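Long-range contacts in ApeI dehydratase-like domain-containing protein (Pectobacterium atrosepticum, PDB 3ESI), which is of unknown function but, as an ApeI-like hot-dog protein, may act as a dehydratase on hydroxyacyl thioesters: residues M1-L6 against L22-D27; L84-I89 against F99-L104; V59-W64 against I117-I122; Q76-G81 against R110-G115; T14-Q19 against I89-K94. All coordinates share one frame; numbering follows the deposited sequence.

Contact 1: residues M1-L6 against L22-D27; sequences MLPVEL and LMLQVD
L6 spreads over M23 and Q25 where strands 4-8 and 17-25 run antiparallel, the beta hairpin that opens this hot-dog chain. Its CG stands anti to the carbonyl carbon and beside the backbone N (chi1 -57°), which sends the two methyls across the neighbouring strand. CD1 reaches M23 CG at 3.5 Å, while CD2 meets Q25 CB at 4.0 Å. Both side chains are crossed obliquely by the leucine. Beside it, L6 N gives a 2.7 Å hydrogen bond to M23 O.

Q25 faces V4, with V4 CB and Q25 CB 4.0 Å apart. The two backbones trade a pair of hydrogen bonds: V4 N to Q25 O at 3.0 Å and Q25 N to V4 O at 2.8 Å. Beyond CB the glutamine turns away from the hairpin, and its OE1 is hydrogen-bonded to T83 OG1 of the next strand. P3 lies alongside L24, pointing the same way, and also touches W51 of helix 45-59; E5 packs on Y55 of that helix and forms a salt bridge with R8. V4 O takes a further CA-H...O contact, from L24 CA at 3.3 Å.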
# COMPACT_ATOMS: atom_id res chain seq x y z
N MET A 1 -8.20 1.66 16.35
CA MET A 1 -8.22 0.40 15.53
C MET A 1 -9.60 -0.20 15.21
O MET A 1 -9.82 -0.68 14.10
CB MET A 1 -7.33 -0.68 16.17
CG MET A 1 -5.83 -0.36 16.11
SD MET A 1 -5.20 -0.08 14.44
CE MET A 1 -4.83 -1.80 14.02
N LEU A 2 -10.52 -0.18 16.17
CA LEU A 2 -11.85 -0.73 15.92
C LEU A 2 -12.85 0.33 15.51
O LEU A 2 -12.65 1.52 15.75
CB LEU A 2 -12.38 -1.47 17.15
CG LEU A 2 -11.78 -2.85 17.42
CD1 LEU A 2 -12.49 -3.47 18.61
CD2 LEU A 2 -11.95 -3.74 16.21
N PRO A 3 -13.96 -0.08 14.89
CA PRO A 3 -14.98 0.88 14.47
C PRO A 3 -15.90 1.24 15.64
O PRO A 3 -15.94 0.52 16.64
CB PRO A 3 -15.73 0.11 13.39
CG PRO A 3 -15.75 -1.29 13.95
CD PRO A 3 -14.34 -1.46 14.51
N VAL A 4 -16.62 2.34 15.51
CA VAL A 4 -17.58 2.71 16.55
C VAL A 4 -18.85 1.91 16.25
O VAL A 4 -19.34 1.91 15.12
CB VAL A 4 -17.87 4.24 16.53
CG1 VAL A 4 -19.15 4.53 17.29
CG2 VAL A 4 -16.71 5.00 17.18
N GLU A 5 -19.37 1.21 17.25
CA GLU A 5 -20.57 0.39 17.09
C GLU A 5 -21.82 1.25 17.30
O GLU A 5 -22.11 1.69 18.40
CB GLU A 5 -20.55 -0.77 18.09
CG GLU A 5 -21.38 -1.99 17.69
CD GLU A 5 -21.26 -3.15 18.69
OE1 GLU A 5 -20.13 -3.45 19.11
OE2 GLU A 5 -22.30 -3.75 19.05
N LEU A 6 -22.56 1.49 16.23
CA LEU A 6 -23.76 2.32 16.31
C LEU A 6 -24.92 1.52 16.87
O LEU A 6 -25.52 1.91 17.87
CB LEU A 6 -24.12 2.86 14.92
CG LEU A 6 -22.94 3.65 14.35
CD1 LEU A 6 -23.27 4.24 12.99
CD2 LEU A 6 -22.57 4.75 15.34
N LEU A 22 -24.80 -5.18 12.05
CA LEU A 22 -24.26 -4.07 12.83
C LEU A 22 -24.22 -2.81 12.01
O LEU A 22 -24.10 -2.85 10.79
CB LEU A 22 -22.85 -4.37 13.32
CG LEU A 22 -22.69 -5.40 14.42
CD1 LEU A 22 -23.01 -6.79 13.89
CD2 LEU A 22 -21.27 -5.36 14.93
N MET A 23 -24.35 -1.67 12.68
CA MET A 23 -24.24 -0.39 12.00
C MET A 23 -22.95 0.09 12.64
O MET A 23 -22.84 0.15 13.86
CB MET A 23 -25.41 0.53 12.33
CG MET A 23 -25.41 1.83 11.52
SD MET A 23 -26.94 2.81 11.65
CE MET A 23 -27.98 1.91 10.40
N LEU A 24 -21.96 0.40 11.81
CA LEU A 24 -20.66 0.84 12.32
C LEU A 24 -20.25 2.19 11.74
O LEU A 24 -20.66 2.58 10.64
CB LEU A 24 -19.58 -0.20 11.97
CG LEU A 24 -19.97 -1.66 12.17
CD1 LEU A 24 -18.90 -2.56 11.59
CD2 LEU A 24 -20.16 -1.95 13.63
N GLN A 25 -19.44 2.92 12.50
CA GLN A 25 -18.97 4.21 12.03
C GLN A 25 -17.47 4.13 11.91
O GLN A 25 -16.78 3.71 12.86
CB GLN A 25 -19.38 5.32 13.02
CG GLN A 25 -18.86 6.72 12.68
CD GLN A 25 -19.51 7.33 11.43
OE1 GLN A 25 -20.58 6.89 10.97
NE2 GLN A 25 -18.87 8.37 10.88
N VAL A 26 -16.96 4.49 10.74
CA VAL A 26 -15.54 4.47 10.48
C VAL A 26 -14.95 5.79 10.97
O VAL A 26 -15.00 6.81 10.28
CB VAL A 26 -15.25 4.29 8.98
CG1 VAL A 26 -13.76 4.38 8.72
CG2 VAL A 26 -15.82 2.97 8.52
N ASP A 27 -14.39 5.75 12.17
CA ASP A 27 -13.81 6.90 12.82
C ASP A 27 -12.58 7.49 12.13
O ASP A 27 -11.57 6.81 11.96
CB ASP A 27 -13.45 6.51 14.25
CG ASP A 27 -13.28 7.70 15.14
OD1 ASP A 27 -12.84 7.50 16.30
OD2 ASP A 27 -13.60 8.83 14.71

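Contact 2: residues L84-I89 against F99-L104; sequences LRLVLI and FSYSIL
L86 sets a methyl squarely on the ring of Y101, a close-packed spot between strands 83-91 and 96-105, a hairpin in the middle of the hot-dog sheet. L86 CD1 sits 3.6 Å from the centroid of the Y101 ring and only 9° off its normal, a CH-pi contact over the face. With CG anti to the backbone N (chi1 173°), the leucine runs alongside the tyrosine rather than crossing it. L84 fills in next door: its CD1 comes to Y101 CD1 at 3.8 Å and its CD2 to I103 CG1 at 3.6 Å. Helix 45-59 closes this layer, with W51 and V52 on the tyrosine and Y55 on L88; Y101 OH is hydrogen-bonded to Q48 O.

The other face, carrying R85, V87, S100 and S102, is looser and wetter. The side chains of V87 and S100 approach no closer than 4.5 Å, CB to CB. A water donates to R85 O at 3.1 Å and has a weak, long link to S100 OG. R85 CB rests 3.4 Å from S102 OG, and the guanidinium makes salt bridges with E21 and E109, the latter also hydrogen-bonded to S102 OG.

Four backbone hydrogen bonds, R85 with S102 and V87 with S100, join the strands. The sheet thus divides its chemistry: apolar, aromatic packing against the helix, and on the reverse two carboxylates that probably offset the arginine's charge and fix where its guanidinium lies.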
# COMPACT_ATOMS: atom_id res chain seq x y z
N LEU A 84 -21.41 2.36 8.05
CA LEU A 84 -21.51 1.06 7.39
C LEU A 84 -22.48 0.07 8.01
O LEU A 84 -22.68 0.05 9.23
CB LEU A 84 -20.14 0.37 7.36
CG LEU A 84 -18.89 1.07 6.85
CD1 LEU A 84 -17.66 0.15 7.07
CD2 LEU A 84 -19.05 1.42 5.37
N ARG A 85 -23.07 -0.75 7.17
CA ARG A 85 -23.94 -1.82 7.64
C ARG A 85 -23.08 -3.08 7.43
O ARG A 85 -22.50 -3.28 6.35
CB ARG A 85 -25.23 -1.93 6.81
CG ARG A 85 -26.24 -2.91 7.43
CD ARG A 85 -27.26 -3.44 6.42
NE ARG A 85 -28.02 -2.39 5.74
CZ ARG A 85 -28.85 -1.53 6.34
NH1 ARG A 85 -29.05 -1.57 7.65
NH2 ARG A 85 -29.48 -0.62 5.61
N LEU A 86 -22.95 -3.90 8.46
CA LEU A 86 -22.18 -5.12 8.37
C LEU A 86 -23.12 -6.29 8.64
O LEU A 86 -23.71 -6.39 9.72
CB LEU A 86 -21.06 -5.13 9.41
CG LEU A 86 -20.33 -6.48 9.48
CD1 LEU A 86 -19.67 -6.75 8.14
CD2 LEU A 86 -19.27 -6.50 10.59
N VAL A 87 -23.26 -7.18 7.66
CA VAL A 87 -24.09 -8.36 7.82
C VAL A 87 -23.19 -9.61 7.85
O VAL A 87 -22.40 -9.83 6.93
CB VAL A 87 -25.11 -8.51 6.65
CG1 VAL A 87 -25.96 -9.76 6.85
CG2 VAL A 87 -26.01 -7.29 6.56
N LEU A 88 -23.32 -10.40 8.91
CA LEU A 88 -22.56 -11.64 9.10
C LEU A 88 -23.52 -12.82 9.16
O LEU A 88 -24.46 -12.82 9.97
CB LEU A 88 -21.78 -11.61 10.42
CG LEU A 88 -20.41 -10.95 10.54
CD1 LEU A 88 -20.35 -9.68 9.73
CD2 LEU A 88 -20.13 -10.69 12.02
N ILE A 89 -23.28 -13.84 8.33
CA ILE A 89 -24.11 -15.05 8.32
C ILE A 89 -23.21 -16.27 8.55
O ILE A 89 -22.26 -16.49 7.79
CB ILE A 89 -24.82 -15.23 6.96
CG1 ILE A 89 -25.75 -14.04 6.70
CG2 ILE A 89 -25.61 -16.53 6.96
CD1 ILE A 89 -26.30 -13.98 5.28
N PHE A 99 -19.91 -12.59 4.88
CA PHE A 99 -20.01 -11.22 5.36
C PHE A 99 -20.30 -10.26 4.24
O PHE A 99 -20.04 -10.56 3.07
CB PHE A 99 -18.71 -10.81 6.07
CG PHE A 99 -17.57 -10.57 5.13
CD1 PHE A 99 -17.45 -9.37 4.44
CD2 PHE A 99 -16.59 -11.55 4.95
CE1 PHE A 99 -16.38 -9.14 3.57
CE2 PHE A 99 -15.52 -11.34 4.08
CZ PHE A 99 -15.41 -10.13 3.39
N SER A 100 -20.82 -9.10 4.60
CA SER A 100 -21.13 -8.07 3.62
C SER A 100 -21.10 -6.67 4.24
O SER A 100 -21.74 -6.41 5.25
CB SER A 100 -22.50 -8.35 3.01
OG SER A 100 -22.80 -7.38 2.03
N TYR A 101 -20.34 -5.78 3.61
CA TYR A 101 -20.21 -4.39 4.07
C TYR A 101 -20.91 -3.48 3.08
O TYR A 101 -20.69 -3.59 1.87
CB TYR A 101 -18.74 -3.95 4.12
CG TYR A 101 -17.95 -4.35 5.35
CD1 TYR A 101 -18.05 -3.63 6.54
CD2 TYR A 101 -17.05 -5.42 5.30
CE1 TYR A 101 -17.28 -3.96 7.65
CE2 TYR A 101 -16.28 -5.76 6.40
CZ TYR A 101 -16.39 -5.03 7.57
OH TYR A 101 -15.60 -5.36 8.64
N SER A 102 -21.73 -2.57 3.58
CA SER A 102 -22.37 -1.61 2.68
C SER A 102 -22.29 -0.21 3.28
O SER A 102 -22.36 -0.02 4.50
CB SER A 102 -23.83 -2.03 2.37
OG SER A 102 -24.71 -1.88 3.48
N ILE A 103 -22.08 0.77 2.41
CA ILE A 103 -21.97 2.17 2.81
C ILE A 103 -23.32 2.86 2.71
O ILE A 103 -23.97 2.79 1.66
CB ILE A 103 -21.01 2.94 1.88
CG1 ILE A 103 -19.62 2.31 1.93
CG2 ILE A 103 -20.97 4.40 2.28
CD1 ILE A 103 -18.67 2.85 0.88
N LEU A 104 -23.75 3.50 3.80
CA LEU A 104 -25.03 4.22 3.81
C LEU A 104 -24.77 5.71 3.66
O LEU A 104 -24.09 6.31 4.50
CB LEU A 104 -25.81 3.98 5.11
CG LEU A 104 -26.36 2.61 5.54
CD1 LEU A 104 -26.53 1.70 4.33
CD2 LEU A 104 -25.44 1.96 6.55
O HOH W 1 -23.81 -4.66 3.94

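Contact 3: residues V59-W64 against I117-I122; sequences VLAQGW and IKLTPI
W64 folds its indole onto P121 at the point where the strand after the central hot-dog helix begins and meets the far end of strand 108-121, antiparallel to it. From CB onward the side chain tracks the opposing backbone. W64 CB lies 3.7 Å from T120 O. A chi1 of -57° sets CG beside the backbone N, and the ring then swings so that W64 CE3 comes to 3.5 Å from T120 C, with L119 C at the ring's edge, in its plane. CZ3 touches P121 CD at 3.7 Å, and CH2 is near P121 CG. P121 CG stands over one face of the W64 six-membered ring, off toward the rim, in a CH-pi contact 16° from the ring normal. W90 meets the same indole edge-to-face.

Ahead of the tryptophan, a type I turn from A61 to W64 reverses the chain, closed by W64 N to A61 O. A61 CB looks at L119 CD1 across 4.2 Å, on the side near helix 45-59. At the other end I122 lays its side chain over the turn, with I122 CD1 at 3.3 Å from W64 O. I122 N gives a 3.0 Å hydrogen bond to G63 O.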
# COMPACT_ATOMS: atom_id res chain seq x y z
N VAL A 59 -19.91 -13.06 18.68
CA VAL A 59 -21.37 -13.09 18.61
C VAL A 59 -21.99 -14.31 17.91
O VAL A 59 -23.14 -14.65 18.19
CB VAL A 59 -21.90 -11.80 17.92
CG1 VAL A 59 -23.41 -11.83 17.84
CG2 VAL A 59 -21.43 -10.57 18.68
N LEU A 60 -21.27 -14.97 17.02
CA LEU A 60 -21.84 -16.12 16.34
C LEU A 60 -21.12 -17.45 16.55
O LEU A 60 -21.74 -18.44 16.90
CB LEU A 60 -21.96 -15.84 14.84
CG LEU A 60 -22.84 -14.64 14.46
CD1 LEU A 60 -22.92 -14.52 12.94
CD2 LEU A 60 -24.23 -14.80 15.05
N ALA A 61 -19.80 -17.46 16.34
CA ALA A 61 -19.01 -18.67 16.49
C ALA A 61 -17.97 -18.51 17.57
O ALA A 61 -16.77 -18.46 17.30
CB ALA A 61 -18.35 -19.00 15.17
N GLN A 62 -18.44 -18.45 18.81
CA GLN A 62 -17.57 -18.27 19.97
C GLN A 62 -16.35 -19.20 20.06
O GLN A 62 -15.25 -18.75 20.41
CB GLN A 62 -18.40 -18.37 21.26
CG GLN A 62 -19.25 -17.13 21.56
CD GLN A 62 -20.40 -16.91 20.57
OE1 GLN A 62 -21.06 -15.87 20.60
NE2 GLN A 62 -20.64 -17.90 19.70
N GLY A 63 -16.54 -20.48 19.76
CA GLY A 63 -15.42 -21.39 19.85
C GLY A 63 -14.69 -21.66 18.55
O GLY A 63 -14.09 -22.72 18.38
N TRP A 64 -14.73 -20.70 17.62
CA TRP A 64 -14.06 -20.89 16.34
C TRP A 64 -13.04 -19.79 16.02
O TRP A 64 -12.97 -18.77 16.69
CB TRP A 64 -15.09 -20.96 15.22
CG TRP A 64 -16.11 -22.05 15.40
CD1 TRP A 64 -16.99 -22.19 16.44
CD2 TRP A 64 -16.36 -23.14 14.50
NE1 TRP A 64 -17.77 -23.31 16.24
CE2 TRP A 64 -17.41 -23.91 15.06
CE3 TRP A 64 -15.80 -23.54 13.28
CZ2 TRP A 64 -17.91 -25.06 14.44
CZ3 TRP A 64 -16.30 -24.70 12.66
CH2 TRP A 64 -17.34 -25.44 13.25
N ILE A 117 -15.52 -16.82 4.30
CA ILE A 117 -14.36 -17.23 5.06
C ILE A 117 -14.63 -18.60 5.68
O ILE A 117 -15.76 -18.90 6.08
CB ILE A 117 -14.08 -16.20 6.17
CG1 ILE A 117 -13.77 -14.85 5.52
CG2 ILE A 117 -12.95 -16.66 7.06
CD1 ILE A 117 -13.67 -13.73 6.52
N LYS A 118 -13.60 -19.44 5.74
CA LYS A 118 -13.74 -20.76 6.34
C LYS A 118 -13.18 -20.63 7.75
O LYS A 118 -12.15 -20.00 7.93
CB LYS A 118 -12.94 -21.81 5.56
CG LYS A 118 -13.30 -21.94 4.08
CD LYS A 118 -14.68 -22.56 3.85
CE LYS A 118 -14.75 -24.00 4.37
NZ LYS A 118 -16.10 -24.58 4.16
N LEU A 119 -13.87 -21.20 8.73
CA LEU A 119 -13.41 -21.17 10.12
C LEU A 119 -13.19 -22.60 10.62
O LEU A 119 -13.67 -23.55 10.00
CB LEU A 119 -14.44 -20.46 11.02
CG LEU A 119 -14.92 -19.05 10.67
CD1 LEU A 119 -15.81 -18.54 11.81
CD2 LEU A 119 -13.74 -18.10 10.45
N THR A 120 -12.47 -22.76 11.72
CA THR A 120 -12.21 -24.09 12.26
C THR A 120 -12.35 -24.10 13.78
O THR A 120 -12.10 -23.08 14.44
CB THR A 120 -10.77 -24.59 11.94
OG1 THR A 120 -10.50 -24.41 10.55
CG2 THR A 120 -10.63 -26.08 12.25
N PRO A 121 -12.75 -25.24 14.36
CA PRO A 121 -12.88 -25.31 15.81
C PRO A 121 -11.56 -24.91 16.47
O PRO A 121 -10.49 -25.17 15.92
CB PRO A 121 -13.22 -26.78 16.04
CG PRO A 121 -14.05 -27.10 14.84
CD PRO A 121 -13.28 -26.46 13.72
N ILE A 122 -11.64 -24.27 17.63
CA ILE A 122 -10.45 -23.83 18.36
C ILE A 122 -9.86 -24.99 19.16
O ILE A 122 -10.49 -25.51 20.08
CB ILE A 122 -10.78 -22.68 19.32
CG1 ILE A 122 -11.31 -21.49 18.53
CG2 ILE A 122 -9.53 -22.30 20.12
CD1 ILE A 122 -11.71 -20.30 19.37

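Contact 4: residues Q76-G81 against R110-G115; sequences QPILPG and RTASSG
Q76 lies across R110, the two side chains crossing at about a right angle while their flat ends stack with planes 29° apart. The glutamine's CG is the atom that rides on the guanidinium: Q76 CG stands over one face, toward the rim, at 3.7 Å from R110 CZ. Two bends make this possible. Q76 turns at chi2, and R110 folds at chi3 (-55°), which brings its planar group round to lie against the aliphatic part of the glutamine. Q76 OE1 is 3.5 Å from R110 NH1, a distance that suits the stacked layers. R110 NH2 also has a long, weak ion pair with E105, and the arginine chain packs on I103.

Next to this stack one backbone hydrogen bond joins the two segments. Q76 N points almost straight at A112 O, 2.9 Å away with an N-H...O angle of 173°, although the donor comes in well to the side of the carbonyl. A112 is also backbone-bonded to Q75, the residue just before. A112 and S113 both face Y101, a classic beta bulge in strand 108-121. A112 CB is close to Q76 O at 3.5 Å and receives I78 CG1 at 3.8 Å, so the loop that leaves strand 64-74 also packs on the bulge. S113 OG is hydrogen-bonded to Q48 of the central helix of the hot-dog fold.

Q76 also packs on L79 of a third subunit, and L79 on Q76 of that same subunit. The join thus combines a backbone bond, apolar contact and a stacked amide and guanidinium; E105 probably offsets the arginine's charge only in part, since their ion pair is long and weak.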
# COMPACT_ATOMS: atom_id res chain seq x y z
N GLN A 76 -16.12 -1.22 -3.42
CA GLN A 76 -16.07 0.21 -3.18
C GLN A 76 -15.19 0.53 -1.99
O GLN A 76 -15.28 -0.12 -0.95
CB GLN A 76 -17.49 0.74 -2.92
CG GLN A 76 -17.75 2.11 -3.50
CD GLN A 76 -18.00 2.07 -5.00
OE1 GLN A 76 -17.64 3.00 -5.73
NE2 GLN A 76 -18.63 1.00 -5.46
N PRO A 77 -14.31 1.53 -2.13
CA PRO A 77 -13.43 1.89 -1.01
C PRO A 77 -14.25 2.50 0.12
O PRO A 77 -15.28 3.14 -0.12
CB PRO A 77 -12.48 2.90 -1.64
CG PRO A 77 -12.47 2.52 -3.08
CD PRO A 77 -13.92 2.24 -3.35
N ILE A 78 -13.80 2.30 1.35
CA ILE A 78 -14.47 2.82 2.52
C ILE A 78 -13.62 3.97 3.05
O ILE A 78 -12.49 3.76 3.50
CB ILE A 78 -14.61 1.72 3.58
CG1 ILE A 78 -15.46 0.58 3.01
CG2 ILE A 78 -15.22 2.28 4.85
CD1 ILE A 78 -15.65 -0.61 3.93
N LEU A 79 -14.15 5.19 2.99
CA LEU A 79 -13.41 6.36 3.44
C LEU A 79 -13.65 6.68 4.91
O LEU A 79 -14.59 6.20 5.52
CB LEU A 79 -13.81 7.58 2.60
CG LEU A 79 -13.81 7.40 1.09
CD1 LEU A 79 -14.02 8.76 0.42
CD2 LEU A 79 -12.50 6.77 0.63
N PRO A 80 -12.78 7.51 5.50
CA PRO A 80 -12.90 7.90 6.90
C PRO A 80 -14.20 8.67 7.10
O PRO A 80 -14.57 9.49 6.27
CB PRO A 80 -11.68 8.79 7.11
CG PRO A 80 -10.69 8.26 6.14
CD PRO A 80 -11.54 8.03 4.91
N GLY A 81 -14.90 8.39 8.20
CA GLY A 81 -16.15 9.08 8.48
C GLY A 81 -17.41 8.47 7.89
O GLY A 81 -18.48 9.06 8.01
N ARG A 110 -24.66 1.17 -1.01
CA ARG A 110 -23.81 0.43 -1.96
C ARG A 110 -23.01 -0.65 -1.23
O ARG A 110 -22.62 -0.47 -0.08
CB ARG A 110 -22.80 1.36 -2.64
CG ARG A 110 -23.37 2.53 -3.41
CD ARG A 110 -22.23 3.44 -3.83
NE ARG A 110 -21.43 3.86 -2.67
CZ ARG A 110 -20.32 4.60 -2.74
NH1 ARG A 110 -19.88 5.01 -3.92
NH2 ARG A 110 -19.67 4.92 -1.63
N THR A 111 -22.77 -1.77 -1.90
CA THR A 111 -21.97 -2.83 -1.29
C THR A 111 -20.52 -2.38 -1.43
O THR A 111 -20.11 -1.93 -2.51
CB THR A 111 -22.14 -4.17 -2.03
OG1 THR A 111 -23.53 -4.53 -2.05
CG2 THR A 111 -21.37 -5.27 -1.32
N ALA A 112 -19.74 -2.47 -0.36
CA ALA A 112 -18.35 -2.04 -0.41
C ALA A 112 -17.43 -3.25 -0.57
O ALA A 112 -16.42 -3.19 -1.28
CB ALA A 112 -17.99 -1.27 0.86
N SER A 113 -17.79 -4.33 0.10
CA SER A 113 -17.01 -5.55 0.03
C SER A 113 -17.83 -6.70 0.59
O SER A 113 -18.77 -6.49 1.35
CB SER A 113 -15.72 -5.39 0.83
OG SER A 113 -15.99 -5.27 2.22
N SER A 114 -17.50 -7.91 0.18
CA SER A 114 -18.21 -9.09 0.66
C SER A 114 -17.29 -10.27 0.49
O SER A 114 -16.28 -10.17 -0.20
CB SER A 114 -19.48 -9.31 -0.16
OG SER A 114 -19.21 -9.28 -1.55
N GLY A 115 -17.61 -11.39 1.13
CA GLY A 115 -16.75 -12.54 0.98
C GLY A 115 -17.15 -13.72 1.82
O GLY A 115 -18.05 -13.62 2.65

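Contact 5: residues T14-Q19 against I89-K94; sequences TDETSQ and IWHAGK
W90 O is approached by two donors from across the strand pair: S18 N, a 2.9 Å hydrogen bond, and T17 CA, a CA-H...O contact at 3.1 Å. S18 O repeats the pattern with W90 N and I89 CA, so strands 17-25 and 83-91, antiparallel neighbours in the hot-dog sheet, are stitched near one end.

On one face T17, Q19, I89 and H91 form the cover. T17 CG2 stands over a face of the H91 imidazole, 4.2 Å from the ring centroid, the methyl lying over the ring at a slant. E16 runs side by side with H91, with E16 CB at 3.6 Å from H91 CD2; E16 OE2 lies over a ring face, 4.1 Å from H91 NE2 and not in contact, though the carboxylate would tend to stabilise a protonated ring. Farther along, Q19 CG rests on I89 CG1 at 3.6 Å. The opposite face belongs to S18 and W90, which both pack on L60.

The threonine's hydroxyl sits between its backbone N and carbonyl carbon (chi1 71°), and from there T17 OG1 donates to T14 OG1 at 2.8 Å, linking the loop residue T14 to the start of the strand.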
# COMPACT_ATOMS: atom_id res chain seq x y z
N THR A 14 -31.77 -19.38 12.49
CA THR A 14 -32.68 -20.13 11.63
C THR A 14 -32.29 -21.58 11.88
O THR A 14 -31.99 -21.96 13.01
CB THR A 14 -32.52 -19.78 10.13
OG1 THR A 14 -31.25 -20.23 9.65
CG2 THR A 14 -32.64 -18.27 9.92
N ASP A 15 -32.28 -22.40 10.83
CA ASP A 15 -31.91 -23.80 11.02
C ASP A 15 -30.47 -23.97 11.46
O ASP A 15 -30.21 -24.36 12.61
CB ASP A 15 -32.15 -24.57 9.72
CG ASP A 15 -33.61 -24.58 9.32
OD1 ASP A 15 -34.11 -23.53 8.87
OD2 ASP A 15 -34.25 -25.64 9.49
N GLU A 16 -29.53 -23.66 10.57
CA GLU A 16 -28.11 -23.78 10.86
C GLU A 16 -27.36 -22.45 10.77
O GLU A 16 -26.30 -22.28 11.38
CB GLU A 16 -27.45 -24.78 9.90
CG GLU A 16 -28.41 -25.79 9.28
CD GLU A 16 -29.34 -25.15 8.26
OE1 GLU A 16 -30.19 -25.87 7.69
OE2 GLU A 16 -29.22 -23.93 8.02
N THR A 17 -27.92 -21.51 10.00
CA THR A 17 -27.29 -20.20 9.81
C THR A 17 -27.74 -19.14 10.81
O THR A 17 -28.93 -18.96 11.04
CB THR A 17 -27.58 -19.63 8.40
OG1 THR A 17 -28.95 -19.24 8.32
CG2 THR A 17 -27.28 -20.66 7.33
N SER A 18 -26.77 -18.45 11.40
CA SER A 18 -27.02 -17.37 12.35
C SER A 18 -26.72 -16.05 11.64
O SER A 18 -25.97 -16.01 10.67
CB SER A 18 -26.11 -17.50 13.56
OG SER A 18 -26.48 -18.60 14.35
N GLN A 19 -27.32 -14.97 12.12
CA GLN A 19 -27.10 -13.67 11.50
C GLN A 19 -27.08 -12.54 12.52
O GLN A 19 -27.78 -12.58 13.53
CB GLN A 19 -28.19 -13.37 10.46
CG GLN A 19 -28.23 -14.38 9.32
CD GLN A 19 -29.65 -14.67 8.82
OE1 GLN A 19 -30.22 -13.89 8.05
NE2 GLN A 19 -30.22 -15.80 9.25
N ILE A 89 -23.28 -13.84 8.33
CA ILE A 89 -24.11 -15.05 8.32
C ILE A 89 -23.21 -16.27 8.55
O ILE A 89 -22.26 -16.49 7.79
CB ILE A 89 -24.82 -15.23 6.96
CG1 ILE A 89 -25.75 -14.04 6.70
CG2 ILE A 89 -25.61 -16.53 6.96
CD1 ILE A 89 -26.30 -13.98 5.28
N TRP A 90 -23.48 -17.04 9.59
CA TRP A 90 -22.65 -18.21 9.87
C TRP A 90 -23.37 -19.54 9.81
O TRP A 90 -24.31 -19.79 10.56
CB TRP A 90 -21.96 -18.10 11.23
CG TRP A 90 -21.01 -19.24 11.47
CD1 TRP A 90 -19.99 -19.65 10.65
CD2 TRP A 90 -20.99 -20.11 12.60
NE1 TRP A 90 -19.33 -20.72 11.21
CE2 TRP A 90 -19.93 -21.02 12.41
CE3 TRP A 90 -21.77 -20.21 13.76
CZ2 TRP A 90 -19.62 -22.02 13.33
CZ3 TRP A 90 -21.46 -21.20 14.68
CH2 TRP A 90 -20.40 -22.10 14.46
N HIS A 91 -22.87 -20.40 8.93
CA HIS A 91 -23.41 -21.74 8.73
C HIS A 91 -22.43 -22.75 9.34
O HIS A 91 -21.50 -23.19 8.68
CB HIS A 91 -23.57 -21.99 7.22
CG HIS A 91 -24.40 -23.19 6.88
ND1 HIS A 91 -24.97 -23.36 5.64
CD2 HIS A 91 -24.74 -24.28 7.62
CE1 HIS A 91 -25.63 -24.51 5.63
NE2 HIS A 91 -25.51 -25.08 6.81
N ALA A 92 -22.64 -23.10 10.61
CA ALA A 92 -21.76 -24.04 11.30
C ALA A 92 -21.64 -25.39 10.58
O ALA A 92 -20.68 -26.14 10.79
CB ALA A 92 -22.25 -24.25 12.71
N GLY A 93 -22.62 -25.69 9.73
CA GLY A 93 -22.57 -26.94 9.00
C GLY A 93 -21.38 -26.91 8.06
O GLY A 93 -20.39 -27.62 8.28
N LYS A 94 -21.47 -26.09 7.02
CA LYS A 94 -20.40 -25.95 6.03
C LYS A 94 -19.20 -25.20 6.62
O LYS A 94 -18.19 -24.99 5.95
CB LYS A 94 -20.90 -25.19 4.81
CG LYS A 94 -22.18 -25.73 4.21
CD LYS A 94 -22.73 -24.75 3.19
CE LYS A 94 -24.12 -25.14 2.73
NZ LYS A 94 -24.73 -24.07 1.90

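Overall arrangement
All five contacts reach one antiparallel sheet wrapped against helix 45-59, contacts 3 and 4 by bringing loops to it. Contact 2 is the buried core; contact 1 pairs strand 17-25 with the edge strand 4-8, and the two are bonded through L24 with L84 and L22 with L86. Contact 5 uses the same strands 17-25 and 83-91 at the far end, on the surface, where polar and charged groups replace the leucines. Contacts 3 and 4 sit at opposite ends of strand 108-121, about 24 Å apart between centres: one rests on an indole and a proline, the other on a stacked amide and guanidinium beside another subunit. W64 and W90 join contacts 3 and 5.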